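Local coordinates for protein 4-hydroxybutyrate coenzyme A transferase (Shewanella oneidensis, PDB 2OAS) that probably transfers coenzyme A between acyl-CoA thioesters and carboxylates such as 4-hydroxybutyrate or acetate, and can bind coenzyme A covalently, at residues K32-A37 and A170-S175; A37-A42 and A58-H63; R73-G78 and K102-G107; I116-P121 and D166-V171. All coordinates share one frame; numbering follows the deposited sequence.

Contact 1: residues K32-A37 and A170-S175; sequences KVLLDA and AVYEQS
Tyr-172 OH donates a hydrogen bond to Gln-174 OE1 at 2.6 Å, and the pair offers a continuous surface to Val-33 on helix 32-41. The amide oxygen lies in the plane of the phenol ring, beyond its edge, while the hydroxyl comes in only 16° off the carbonyl plane, at a C=O...O angle of 132°. Val-33 CG1 touches both members: it meets the ring at an edge, 3.7 Å from Tyr-172 CE2, and stands 4.1 Å from Gln-174 OE1. The ring gets there because chi1 of Tyr-172 (170°) swings CG away from the backbone N, and it crosses the valine at about a right angle. The next residue, Leu-34, adds a looser, oblique touch through CD1, 4.3 Å from Tyr-172 CD2. Putting a serine at Tyr-172 would remove the ring and its hydroxyl, which would probably leave Val-33 facing a gap and let the Gln-174 amide turn. On the helix itself, Lys-32 NZ and Asp-36 OD2 form a salt bridge of 2.6 Å, one turn apart. The contact seats helix 32-41 on one face of the parallel sheet near its edge. Val-33 and Leu-34 also rest on His-149 of the adjoining strand 145-150, and Ala-9 of helix 9-13 touches both Val-33 and Tyr-172.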
loop_
_atom_site.group_PDB
_atom_site.type_symbol
_atom_site.label_atom_id
_atom_site.label_comp_id
_atom_site.label_asym_id
_atom_site.label_seq_id
_atom_site.Cartn_x
_atom_site.Cartn_y
_atom_site.Cartn_z
ATOM N N LYS A 32 5.448 -12.442 -30.441
ATOM C CA LYS A 32 6.541 -12.010 -31.305
ATOM C C LYS A 32 6.221 -12.157 -32.798
ATOM O O LYS A 32 6.477 -11.248 -33.589
ATOM C CB LYS A 32 7.803 -12.811 -30.971
ATOM C CG LYS A 32 9.059 -12.293 -31.665
ATOM C CD LYS A 32 10.274 -13.162 -31.370
ATOM C CE LYS A 32 11.490 -12.621 -32.093
ATOM N NZ LYS A 32 11.200 -12.467 -33.545
ATOM N N VAL A 33 5.666 -13.304 -33.176
ATOM C CA VAL A 33 5.329 -13.564 -34.567
ATOM C C VAL A 33 4.417 -12.488 -35.127
ATOM O O VAL A 33 4.583 -12.043 -36.261
ATOM C CB VAL A 33 4.612 -14.920 -34.729
ATOM C CG1 VAL A 33 4.277 -15.160 -36.187
ATOM C CG2 VAL A 33 5.480 -16.034 -34.212
ATOM N N LEU A 34 3.447 -12.071 -34.329
ATOM C CA LEU A 34 2.499 -11.049 -34.746
ATOM C C LEU A 34 3.082 -9.662 -34.583
ATOM O O LEU A 34 2.878 -8.806 -35.431
ATOM C CB LEU A 34 1.212 -11.170 -33.928
ATOM C CG LEU A 34 -0.050 -11.709 -34.614
ATOM C CD1 LEU A 34 0.290 -12.814 -35.593
ATOM C CD2 LEU A 34 -1.045 -12.210 -33.539
ATOM N N LEU A 35 3.808 -9.438 -33.500
ATOM C CA LEU A 35 4.381 -8.129 -33.256
ATOM C C LEU A 35 5.435 -7.778 -34.312
ATOM O O LEU A 35 5.615 -6.610 -34.631
ATOM C CB LEU A 35 4.959 -8.051 -31.826
ATOM C CG LEU A 35 3.987 -8.017 -30.620
ATOM C CD1 LEU A 35 4.781 -7.987 -29.341
ATOM C CD2 LEU A 35 3.051 -6.817 -30.672
ATOM N N ASP A 36 6.118 -8.776 -34.868
ATOM C CA ASP A 36 7.112 -8.486 -35.905
ATOM C C ASP A 36 6.389 -8.071 -37.171
ATOM O O ASP A 36 6.878 -7.230 -37.916
ATOM C CB ASP A 36 8.014 -9.692 -36.193
ATOM C CG ASP A 36 9.076 -9.900 -35.112
ATOM O OD1 ASP A 36 9.215 -9.026 -34.228
ATOM O OD2 ASP A 36 9.778 -10.931 -35.153
ATOM N N ALA A 37 5.216 -8.642 -37.414
ATOM C CA ALA A 37 4.480 -8.264 -38.611
ATOM C C ALA A 37 3.936 -6.840 -38.442
ATOM O O ALA A 37 3.790 -6.100 -39.412
ATOM C CB ALA A 37 3.344 -9.237 -38.863
ATOM N N ALA A 170 -9.382 -12.557 -36.212
ATOM C CA ALA A 170 -8.405 -13.097 -37.134
ATOM C C ALA A 170 -7.565 -14.109 -36.400
ATOM O O ALA A 170 -7.433 -14.050 -35.171
ATOM C CB ALA A 170 -7.533 -11.988 -37.668
ATOM N N VAL A 171 -6.977 -15.022 -37.169
ATOM C CA VAL A 171 -6.142 -16.084 -36.625
ATOM C C VAL A 171 -5.036 -16.517 -37.595
ATOM O O VAL A 171 -5.297 -16.769 -38.766
ATOM C CB VAL A 171 -7.039 -17.299 -36.264
ATOM C CG1 VAL A 171 -6.254 -18.559 -36.303
ATOM C CG2 VAL A 171 -7.631 -17.113 -34.879
ATOM N N TYR A 172 -3.804 -16.578 -37.100
ATOM C CA TYR A 172 -2.665 -17.020 -37.902
ATOM C C TYR A 172 -1.967 -18.128 -37.125
ATOM O O TYR A 172 -1.637 -17.967 -35.949
ATOM C CB TYR A 172 -1.674 -15.883 -38.166
ATOM C CG TYR A 172 -0.374 -16.369 -38.781
ATOM C CD1 TYR A 172 -0.359 -16.994 -40.040
ATOM C CD2 TYR A 172 0.832 -16.261 -38.085
ATOM C CE1 TYR A 172 0.824 -17.503 -40.587
ATOM C CE2 TYR A 172 2.022 -16.768 -38.623
ATOM C CZ TYR A 172 2.007 -17.389 -39.868
ATOM O OH TYR A 172 3.172 -17.917 -40.364
ATOM N N GLU A 173 -1.723 -19.249 -37.788
ATOM C CA GLU A 173 -1.108 -20.373 -37.107
ATOM C C GLU A 173 0.283 -20.784 -37.567
ATOM O O GLU A 173 0.514 -21.004 -38.752
ATOM C CB GLU A 173 -2.027 -21.581 -37.206
ATOM C CG GLU A 173 -1.472 -22.834 -36.560
ATOM C CD GLU A 173 -2.371 -24.038 -36.783
ATOM O OE1 GLU A 173 -2.504 -24.464 -37.957
ATOM O OE2 GLU A 173 -2.941 -24.547 -35.795
ATOM N N GLN A 174 1.203 -20.884 -36.612
ATOM C CA GLN A 174 2.553 -21.330 -36.901
ATOM C C GLN A 174 3.271 -21.658 -35.592
ATOM O O GLN A 174 3.054 -21.004 -34.580
ATOM C CB GLN A 174 3.323 -20.283 -37.716
ATOM C CG GLN A 174 4.220 -19.374 -36.919
ATOM C CD GLN A 174 5.404 -18.873 -37.729
ATOM O OE1 GLN A 174 5.242 -18.190 -38.742
ATOM N NE2 GLN A 174 6.600 -19.210 -37.282
ATOM N N SER A 175 4.080 -22.713 -35.598
ATOM C CA SER A 175 4.828 -23.099 -34.413
ATOM C C SER A 175 6.014 -22.165 -34.284
ATOM O O SER A 175 6.773 -21.966 -35.238
ATOM C CB SER A 175 5.345 -24.538 -34.525
ATOM O OG SER A 175 4.300 -25.484 -34.428
#

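Contact 2: residues A37-A42 and A58-H63; sequences ALAKHA and AESLSH
Leu-61 and Ala-39 make the apolar part of this contact, where the loop 58-63 comes close enough to helix 32-41 for their CA atoms to lie 5.4 Å apart. Leu-61 CD2 lies against the helix backbone, 3.7 Å from Ala-39 CA, and approaches the methyl group Ala-39 CB at 4.1 Å. On the Leu-38 side the same branch is 4.4 Å from Leu-38 CG, so it settles between two successive residues of the helix. The chi1 of -73° sets CG of Leu-61 beside its backbone N, which brings CD2 round to the helix although the CB itself does not aim there. Residues 58-63 belong to the loop between strands 48-52 and 70-74, and Leu-61 also packs on Leu-35 of the helix and on Leu-70 and His-72 of strand 70-74, so it lies between helix 32-41 and the parallel sheet.

Mixed contacts come from Ser-60. Its OG packs 3.8 Å from Ala-39 CB, while its hydrogen-bonding partner is Asp-36 OD1, one turn earlier in the same helix.

Within the segments the polar bonds are local: in the loop, Ser-62 OG donates to Glu-59 O at 2.7 Å, from a position tilted 32° out of the carbonyl plane, and in the helix, Ala-37 O accepts from both Lys-40 N and His-41 N.

The chemistry is that of close packing with one polar tie at its margin: the small alanine side chain is consistent with the close approach of loop and helix, a leucine methyl fills the join, and the serine hydroxyl turns its polarity to the neighbouring aspartate.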
loop_
_atom_site.group_PDB
_atom_site.type_symbol
_atom_site.label_atom_id
_atom_site.label_comp_id
_atom_site.label_asym_id
_atom_site.label_seq_id
_atom_site.Cartn_x
_atom_site.Cartn_y
_atom_site.Cartn_z
ATOM N N ALA A 37 5.216 -8.642 -37.414
ATOM C CA ALA A 37 4.480 -8.264 -38.611
ATOM C C ALA A 37 3.936 -6.840 -38.442
ATOM O O ALA A 37 3.790 -6.100 -39.412
ATOM C CB ALA A 37 3.344 -9.237 -38.863
ATOM N N LEU A 38 3.650 -6.468 -37.203
ATOM C CA LEU A 38 3.127 -5.143 -36.901
ATOM C C LEU A 38 4.254 -4.125 -37.005
ATOM O O LEU A 38 4.016 -2.933 -37.177
ATOM C CB LEU A 38 2.535 -5.124 -35.489
ATOM C CG LEU A 38 1.963 -3.822 -34.950
ATOM C CD1 LEU A 38 0.806 -3.366 -35.829
ATOM C CD2 LEU A 38 1.514 -4.009 -33.517
ATOM N N ALA A 39 5.487 -4.610 -36.903
ATOM C CA ALA A 39 6.665 -3.745 -36.992
ATOM C C ALA A 39 6.706 -3.129 -38.375
ATOM O O ALA A 39 7.316 -2.082 -38.581
ATOM C CB ALA A 39 7.938 -4.554 -36.734
ATOM N N LYS A 40 6.059 -3.792 -39.326
ATOM C CA LYS A 40 6.015 -3.283 -40.687
ATOM C C LYS A 40 4.679 -2.644 -41.030
ATOM O O LYS A 40 4.640 -1.498 -41.476
ATOM C CB LYS A 40 6.341 -4.401 -41.677
ATOM C CG LYS A 40 7.841 -4.579 -41.870
ATOM C CD LYS A 40 8.353 -5.849 -41.237
ATOM C CE LYS A 40 7.913 -7.051 -42.050
ATOM N NZ LYS A 40 8.577 -8.297 -41.589
ATOM N N HIS A 41 3.589 -3.375 -40.802
ATOM C CA HIS A 41 2.245 -2.873 -41.082
ATOM C C HIS A 41 1.991 -1.507 -40.434
ATOM O O HIS A 41 1.351 -0.639 -41.030
ATOM C CB HIS A 41 1.199 -3.874 -40.577
ATOM C CG HIS A 41 -0.217 -3.409 -40.746
ATOM N ND1 HIS A 41 -0.794 -3.211 -41.979
ATOM C CD2 HIS A 41 -1.164 -3.095 -39.837
ATOM C CE1 HIS A 41 -2.037 -2.796 -41.826
ATOM N NE2 HIS A 41 -2.286 -2.716 -40.535
ATOM N N ALA A 42 2.483 -1.331 -39.216
ATOM C CA ALA A 42 2.298 -0.079 -38.498
ATOM C C ALA A 42 2.938 1.096 -39.232
ATOM O O ALA A 42 2.568 2.243 -39.009
ATOM C CB ALA A 42 2.884 -0.188 -37.097
ATOM N N ALA A 58 10.322 -8.358 -28.249
ATOM C CA ALA A 58 9.574 -7.399 -29.059
ATOM C C ALA A 58 10.407 -6.154 -29.362
ATOM O O ALA A 58 9.857 -5.065 -29.548
ATOM C CB ALA A 58 8.285 -7.006 -28.346
ATOM N N GLU A 59 11.728 -6.317 -29.421
ATOM C CA GLU A 59 12.592 -5.171 -29.698
ATOM C C GLU A 59 12.452 -4.624 -31.105
ATOM O O GLU A 59 12.985 -3.554 -31.406
ATOM C CB GLU A 59 14.064 -5.486 -29.419
ATOM C CG GLU A 59 14.539 -6.844 -29.856
ATOM C CD GLU A 59 14.100 -7.932 -28.895
ATOM O OE1 GLU A 59 14.355 -7.783 -27.682
ATOM O OE2 GLU A 59 13.506 -8.933 -29.350
ATOM N N SER A 60 11.736 -5.342 -31.967
ATOM C CA SER A 60 11.541 -4.863 -33.331
ATOM C C SER A 60 10.568 -3.673 -33.320
ATOM O O SER A 60 10.624 -2.806 -34.192
ATOM C CB SER A 60 10.997 -5.982 -34.233
ATOM O OG SER A 60 9.690 -6.370 -33.860
ATOM N N LEU A 61 9.692 -3.635 -32.321
ATOM C CA LEU A 61 8.726 -2.559 -32.191
ATOM C C LEU A 61 9.320 -1.327 -31.520
ATOM O O LEU A 61 8.631 -0.329 -31.328
ATOM C CB LEU A 61 7.514 -3.022 -31.396
ATOM C CG LEU A 61 6.568 -3.978 -32.117
ATOM C CD1 LEU A 61 5.451 -4.395 -31.161
ATOM C CD2 LEU A 61 5.994 -3.298 -33.342
ATOM N N SER A 62 10.592 -1.397 -31.159
ATOM C CA SER A 62 11.242 -0.268 -30.515
ATOM C C SER A 62 12.230 0.404 -31.464
ATOM O O SER A 62 13.011 1.259 -31.057
ATOM C CB SER A 62 11.961 -0.718 -29.246
ATOM O OG SER A 62 13.003 -1.618 -29.560
ATOM N N HIS A 63 12.173 0.012 -32.731
ATOM C CA HIS A 63 13.036 0.568 -33.766
ATOM C C HIS A 63 12.573 1.992 -34.087
ATOM O O HIS A 63 11.367 2.251 -34.194
ATOM C CB HIS A 63 12.967 -0.313 -35.017
ATOM C CG HIS A 63 14.027 -0.018 -36.034
ATOM N ND1 HIS A 63 13.882 0.950 -37.007
ATOM C CD2 HIS A 63 15.262 -0.549 -36.211
ATOM C CE1 HIS A 63 14.983 1.000 -37.737
ATOM N NE2 HIS A 63 15.835 0.100 -37.275
#

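Contact 3: residues R73-G78 and K102-G107; sequences RCFFGG and KLFRSG
CG of Phe-75 lies beside its backbone N (chi1 -71°), while CG of Leu-103 is turned opposite its own N (chi1 -167°); these two settings carry the ring and the leucine methyl towards each other across backbones that are far apart, the nearest pair of CA atoms, Phe-75 and Leu-103, being separated by 11.4 Å. The far end of the Phe-75 ring does all the touching from its side. Its CZ meets the methyl Leu-103 CD2 at 4.0 Å, and its neighbour CE1 meets Phe-104 CZ at 4.1 Å. The two aromatic side chains approach obliquely, touching through these two carbons. Leu-103 and Phe-104, adjacent in the helix, thus receive one ring on two of its carbons, a wholly hydrocarbon join between buried side chains. Phe-76, next along the chain, points elsewhere and touches the bound coenzyme A.

The contact ties the turn after strand 70-74 to the C-terminal part of helix 100-105. Phe-75 is backed by Leu-51 of strand 48-52, and Phe-104 packs on Ala-139 and Val-142 of helix 136-142 while its ring meets Trp-23 edge-to-face. Gly-394 of the second subunit touches Leu-103, which places the contact beside the dimer interface.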
loop_
_atom_site.group_PDB
_atom_site.type_symbol
_atom_site.label_atom_id
_atom_site.label_comp_id
_atom_site.label_asym_id
_atom_site.label_seq_id
_atom_site.Cartn_x
_atom_site.Cartn_y
_atom_site.Cartn_z
ATOM N N ARG A 73 2.957 2.275 -24.299
ATOM C CA ARG A 73 2.355 2.753 -23.041
ATOM C C ARG A 73 2.570 1.609 -22.054
ATOM O O ARG A 73 1.831 0.632 -22.053
ATOM C CB ARG A 73 0.865 3.034 -23.212
ATOM C CG ARG A 73 0.238 3.840 -22.070
ATOM C CD ARG A 73 -1.174 4.279 -22.439
ATOM N NE ARG A 73 -1.886 4.974 -21.370
ATOM C CZ ARG A 73 -1.696 6.245 -21.032
ATOM N NH1 ARG A 73 -0.804 6.985 -21.678
ATOM N NH2 ARG A 73 -2.423 6.786 -20.064
ATOM N N CYS A 74 3.585 1.741 -21.214
ATOM C CA CYS A 74 3.947 0.689 -20.284
ATOM C C CYS A 74 3.449 0.750 -18.857
ATOM O O CYS A 74 3.604 1.764 -18.171
ATOM C CB CYS A 74 5.464 0.565 -20.233
ATOM S SG CYS A 74 6.250 0.491 -21.830
ATOM N N PHE A 75 2.869 -0.359 -18.414
ATOM C CA PHE A 75 2.398 -0.491 -17.049
ATOM C C PHE A 75 3.581 -1.085 -16.299
ATOM O O PHE A 75 3.609 -1.123 -15.074
ATOM C CB PHE A 75 1.206 -1.449 -16.986
ATOM C CG PHE A 75 -0.039 -0.884 -17.584
ATOM C CD1 PHE A 75 -0.778 -1.610 -18.503
ATOM C CD2 PHE A 75 -0.481 0.386 -17.217
ATOM C CE1 PHE A 75 -1.934 -1.077 -19.058
ATOM C CE2 PHE A 75 -1.635 0.924 -17.771
ATOM C CZ PHE A 75 -2.367 0.190 -18.691
ATOM N N PHE A 76 4.565 -1.540 -17.063
ATOM C CA PHE A 76 5.762 -2.142 -16.499
ATOM C C PHE A 76 6.804 -2.119 -17.593
ATOM O O PHE A 76 6.558 -2.617 -18.690
ATOM C CB PHE A 76 5.495 -3.583 -16.111
ATOM C CG PHE A 76 6.502 -4.159 -15.173
ATOM C CD1 PHE A 76 6.220 -4.239 -13.810
ATOM C CD2 PHE A 76 7.709 -4.669 -15.646
ATOM C CE1 PHE A 76 7.116 -4.825 -12.933
ATOM C CE2 PHE A 76 8.623 -5.259 -14.776
ATOM C CZ PHE A 76 8.327 -5.340 -13.414
ATOM N N GLY A 77 7.966 -1.550 -17.298
ATOM C CA GLY A 77 9.013 -1.477 -18.296
ATOM C C GLY A 77 9.828 -2.745 -18.506
ATOM O O GLY A 77 9.874 -3.647 -17.657
ATOM N N GLY A 78 10.489 -2.801 -19.656
ATOM C CA GLY A 78 11.316 -3.939 -19.995
ATOM C C GLY A 78 12.570 -3.517 -20.738
ATOM O O GLY A 78 12.822 -2.322 -20.940
ATOM N N LYS A 102 -9.041 -4.307 -13.672
ATOM C CA LYS A 102 -10.122 -3.400 -13.301
ATOM C C LYS A 102 -10.168 -2.155 -14.199
ATOM O O LYS A 102 -11.250 -1.654 -14.525
ATOM C CB LYS A 102 -9.981 -2.965 -11.835
ATOM C CG LYS A 102 -10.922 -1.827 -11.442
ATOM C CD LYS A 102 -10.213 -0.768 -10.560
ATOM C CE LYS A 102 -11.080 0.510 -10.423
ATOM N NZ LYS A 102 -10.549 1.557 -9.476
ATOM N N LEU A 103 -8.994 -1.648 -14.580
ATOM C CA LEU A 103 -8.897 -0.472 -15.446
ATOM C C LEU A 103 -9.548 -0.798 -16.785
ATOM O O LEU A 103 -10.160 0.059 -17.429
ATOM C CB LEU A 103 -7.428 -0.098 -15.673
ATOM C CG LEU A 103 -7.139 1.277 -16.287
ATOM C CD1 LEU A 103 -7.398 2.343 -15.239
ATOM C CD2 LEU A 103 -5.699 1.369 -16.742
ATOM N N PHE A 104 -9.403 -2.045 -17.214
ATOM C CA PHE A 104 -9.992 -2.457 -18.474
ATOM C C PHE A 104 -11.476 -2.697 -18.301
ATOM O O PHE A 104 -12.291 -2.107 -19.012
ATOM C CB PHE A 104 -9.335 -3.728 -19.008
ATOM C CG PHE A 104 -7.894 -3.568 -19.365
ATOM C CD1 PHE A 104 -7.358 -2.310 -19.630
ATOM C CD2 PHE A 104 -7.068 -4.683 -19.453
ATOM C CE1 PHE A 104 -6.016 -2.156 -19.973
ATOM C CE2 PHE A 104 -5.723 -4.549 -19.802
ATOM C CZ PHE A 104 -5.192 -3.279 -20.061
ATOM N N ARG A 105 -11.832 -3.549 -17.345
ATOM C CA ARG A 105 -13.241 -3.870 -17.115
ATOM C C ARG A 105 -14.126 -2.676 -16.771
ATOM O O ARG A 105 -15.261 -2.599 -17.236
ATOM C CB ARG A 105 -13.362 -4.958 -16.041
ATOM C CG ARG A 105 -13.118 -6.356 -16.610
ATOM C CD ARG A 105 -12.480 -7.314 -15.616
ATOM N NE ARG A 105 -12.265 -8.611 -16.251
ATOM C CZ ARG A 105 -11.518 -9.590 -15.753
ATOM N NH1 ARG A 105 -10.890 -9.447 -14.592
ATOM N NH2 ARG A 105 -11.405 -10.720 -16.434
ATOM N N SER A 106 -13.606 -1.748 -15.972
ATOM C CA SER A 106 -14.357 -0.558 -15.575
ATOM C C SER A 106 -14.543 0.365 -16.771
ATOM O O SER A 106 -15.237 1.377 -16.692
ATOM C CB SER A 106 -13.607 0.208 -14.492
ATOM O OG SER A 106 -12.440 0.801 -15.035
ATOM N N GLY A 107 -13.894 0.016 -17.871
ATOM C CA GLY A 107 -13.991 0.818 -19.072
ATOM C C GLY A 107 -13.190 2.104 -19.005
ATOM O O GLY A 107 -13.289 2.946 -19.902
#

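Contact 4: residues I116-P121 and D166-V171; sequences IQVSPP and DRFAAV
Phe-168 carries this contact, its ring reaching over to two side chains of strand 113-118. Two carbons flanking the ring tip are engaged, one by each partner: CE2 of Phe-168 lies 4.1 Å from Ile-116 CD1, and CE1 of Phe-168 lies 4.2 Å from Val-118 CG2. The methyls approach at a slant. Ile-116 crosses the phenylalanine side chain at about a right angle, whereas Val-118 and Phe-168 extend towards each other from opposite directions. Ile-116 reaches that far because its chi1 of 64° places CG1 in the crowded position between backbone N and carbonyl carbon, and the chain then runs on extended to CD1. A chi1 of -57° sets CG of Phe-168 opposite its carbonyl carbon and directs the ring towards strand 113-118.

Ile-116 and Val-118 are two residues apart on one strand and so project from the same face, while Gln-117 between them turns to the other face and is held there by Asn-151 ND2 and Ala-29 O. The setting is the parallel sheet of the N-terminal acetyl-CoA hydrolase/transferase domain, in which strand 145-150 lies between strands 113-118 and 170-173. Phe-168, just before strand 170-173, therefore reaches across an intervening strand, and it rests on Ala-148 of that strand as it does so. Backbone hydrogen bonds join Ile-116 to Ile-147 and His-149, and Val-118 to His-149 and Asn-151. Cys-127 of strand 126-128 touches both Val-118 and Phe-168, and helix 136-142 packs on Ile-116 through Thr-136 and Cys-140.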
loop_
_atom_site.group_PDB
_atom_site.type_symbol
_atom_site.label_atom_id
_atom_site.label_comp_id
_atom_site.label_asym_id
_atom_site.label_seq_id
_atom_site.Cartn_x
_atom_site.Cartn_y
_atom_site.Cartn_z
ATOM N N ILE A 116 -2.750 -11.612 -29.085
ATOM C CA ILE A 116 -2.442 -12.676 -28.152
ATOM C C ILE A 116 -1.889 -13.933 -28.801
ATOM O O ILE A 116 -2.001 -14.121 -30.002
ATOM C CB ILE A 116 -3.694 -13.044 -27.332
ATOM C CG1 ILE A 116 -4.777 -13.605 -28.245
ATOM C CG2 ILE A 116 -4.245 -11.813 -26.663
ATOM C CD1 ILE A 116 -6.027 -14.009 -27.501
ATOM N N GLN A 117 -1.279 -14.782 -27.986
ATOM C CA GLN A 117 -0.713 -16.040 -28.448
ATOM C C GLN A 117 -1.389 -17.172 -27.673
ATOM O O GLN A 117 -1.292 -17.219 -26.441
ATOM C CB GLN A 117 0.779 -16.081 -28.173
ATOM C CG GLN A 117 1.447 -17.286 -28.795
ATOM C CD GLN A 117 2.933 -17.291 -28.611
ATOM O OE1 GLN A 117 3.633 -18.121 -29.176
ATOM N NE2 GLN A 117 3.433 -16.352 -27.817
ATOM N N VAL A 118 -2.056 -18.086 -28.377
ATOM C CA VAL A 118 -2.740 -19.202 -27.710
ATOM C C VAL A 118 -2.403 -20.583 -28.240
ATOM O O VAL A 118 -1.808 -20.742 -29.309
ATOM C CB VAL A 118 -4.276 -19.080 -27.794
ATOM C CG1 VAL A 118 -4.762 -17.781 -27.163
ATOM C CG2 VAL A 118 -4.714 -19.168 -29.248
ATOM N N SER A 119 -2.805 -21.597 -27.486
ATOM C CA SER A 119 -2.581 -22.971 -27.908
ATOM C C SER A 119 -3.671 -23.263 -28.917
ATOM O O SER A 119 -4.706 -22.612 -28.920
ATOM C CB SER A 119 -2.685 -23.926 -26.730
ATOM O OG SER A 119 -3.874 -23.684 -26.013
ATOM N N PRO A 120 -3.439 -24.224 -29.808
ATOM C CA PRO A 120 -4.456 -24.542 -30.803
ATOM C C PRO A 120 -5.790 -24.922 -30.174
ATOM O O PRO A 120 -5.849 -25.452 -29.068
ATOM C CB PRO A 120 -3.822 -25.687 -31.585
ATOM C CG PRO A 120 -2.975 -26.358 -30.561
ATOM C CD PRO A 120 -2.326 -25.187 -29.876
ATOM N N PRO A 121 -6.884 -24.629 -30.868
ATOM C CA PRO A 121 -8.213 -24.958 -30.353
ATOM C C PRO A 121 -8.411 -26.461 -30.222
ATOM O O PRO A 121 -7.861 -27.233 -31.009
ATOM C CB PRO A 121 -9.135 -24.354 -31.406
ATOM C CG PRO A 121 -8.323 -24.511 -32.673
ATOM C CD PRO A 121 -6.976 -24.011 -32.203
ATOM N N ASP A 166 -14.067 -18.413 -31.489
ATOM C CA ASP A 166 -15.002 -17.548 -32.200
ATOM C C ASP A 166 -14.954 -16.135 -31.652
ATOM O O ASP A 166 -15.619 -15.251 -32.169
ATOM C CB ASP A 166 -16.433 -18.062 -32.117
ATOM C CG ASP A 166 -16.676 -19.234 -33.036
ATOM O OD1 ASP A 166 -15.904 -19.395 -34.015
ATOM O OD2 ASP A 166 -17.646 -19.985 -32.783
ATOM N N ARG A 167 -14.181 -15.923 -30.598
ATOM C CA ARG A 167 -14.034 -14.595 -30.013
ATOM C C ARG A 167 -12.894 -13.865 -30.725
ATOM O O ARG A 167 -12.535 -12.746 -30.361
ATOM C CB ARG A 167 -13.715 -14.703 -28.517
ATOM C CG ARG A 167 -14.889 -15.167 -27.657
ATOM C CD ARG A 167 -15.358 -14.049 -26.747
ATOM N NE ARG A 167 -14.351 -13.751 -25.732
ATOM C CZ ARG A 167 -14.290 -12.633 -25.012
ATOM N NH1 ARG A 167 -15.189 -11.668 -25.183
ATOM N NH2 ARG A 167 -13.325 -12.483 -24.113
ATOM N N PHE A 168 -12.339 -14.508 -31.748
ATOM C CA PHE A 168 -11.213 -13.958 -32.511
ATOM C C PHE A 168 -11.660 -13.387 -33.859
ATOM O O PHE A 168 -12.477 -13.986 -34.558
ATOM C CB PHE A 168 -10.159 -15.064 -32.754
ATOM C CG PHE A 168 -9.627 -15.716 -31.492
ATOM C CD1 PHE A 168 -8.839 -16.856 -31.573
ATOM C CD2 PHE A 168 -9.888 -15.181 -30.237
ATOM C CE1 PHE A 168 -8.315 -17.459 -30.431
ATOM C CE2 PHE A 168 -9.363 -15.778 -29.081
ATOM C CZ PHE A 168 -8.575 -16.924 -29.185
ATOM N N ALA A 169 -11.118 -12.237 -34.236
ATOM C CA ALA A 169 -11.482 -11.629 -35.521
ATOM C C ALA A 169 -10.597 -12.207 -36.607
ATOM O O ALA A 169 -11.001 -12.338 -37.765
ATOM C CB ALA A 169 -11.297 -10.124 -35.465
ATOM N N ALA A 170 -9.382 -12.557 -36.212
ATOM C CA ALA A 170 -8.405 -13.097 -37.134
ATOM C C ALA A 170 -7.565 -14.109 -36.400
ATOM O O ALA A 170 -7.433 -14.050 -35.171
ATOM C CB ALA A 170 -7.533 -11.988 -37.668
ATOM N N VAL A 171 -6.977 -15.022 -37.169
ATOM C CA VAL A 171 -6.142 -16.084 -36.625
ATOM C C VAL A 171 -5.036 -16.517 -37.595
ATOM O O VAL A 171 -5.297 -16.769 -38.766
ATOM C CB VAL A 171 -7.039 -17.299 -36.264
ATOM C CG1 VAL A 171 -6.254 -18.559 -36.303
ATOM C CG2 VAL A 171 -7.631 -17.113 -34.879
#

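Contacts 1 and 2 share helix 32-41: their centres are 12 Å apart, and Leu-35 CD2 packs 3.4 Å from Leu-61 CD1. Contacts 1 and 4 share Ala-170 and Val-171 and lie on opposite faces of the parallel sheet, their centres 10 Å apart. Contact 3 stands off from the others, with centres 20 to 23 Å away, yet helix 136-142 packs against both Phe-104 of contact 3 and Ile-116 of contact 4. Contact 3 is also nearest the active site: the Phe-75 side chain is about 11 Å from coenzyme A and from the side chain of Glu-233, which binds it covalently, while the adjoining Phe-76 touches the coenzyme itself. Contacts 1, 2 and 4 lie away from it.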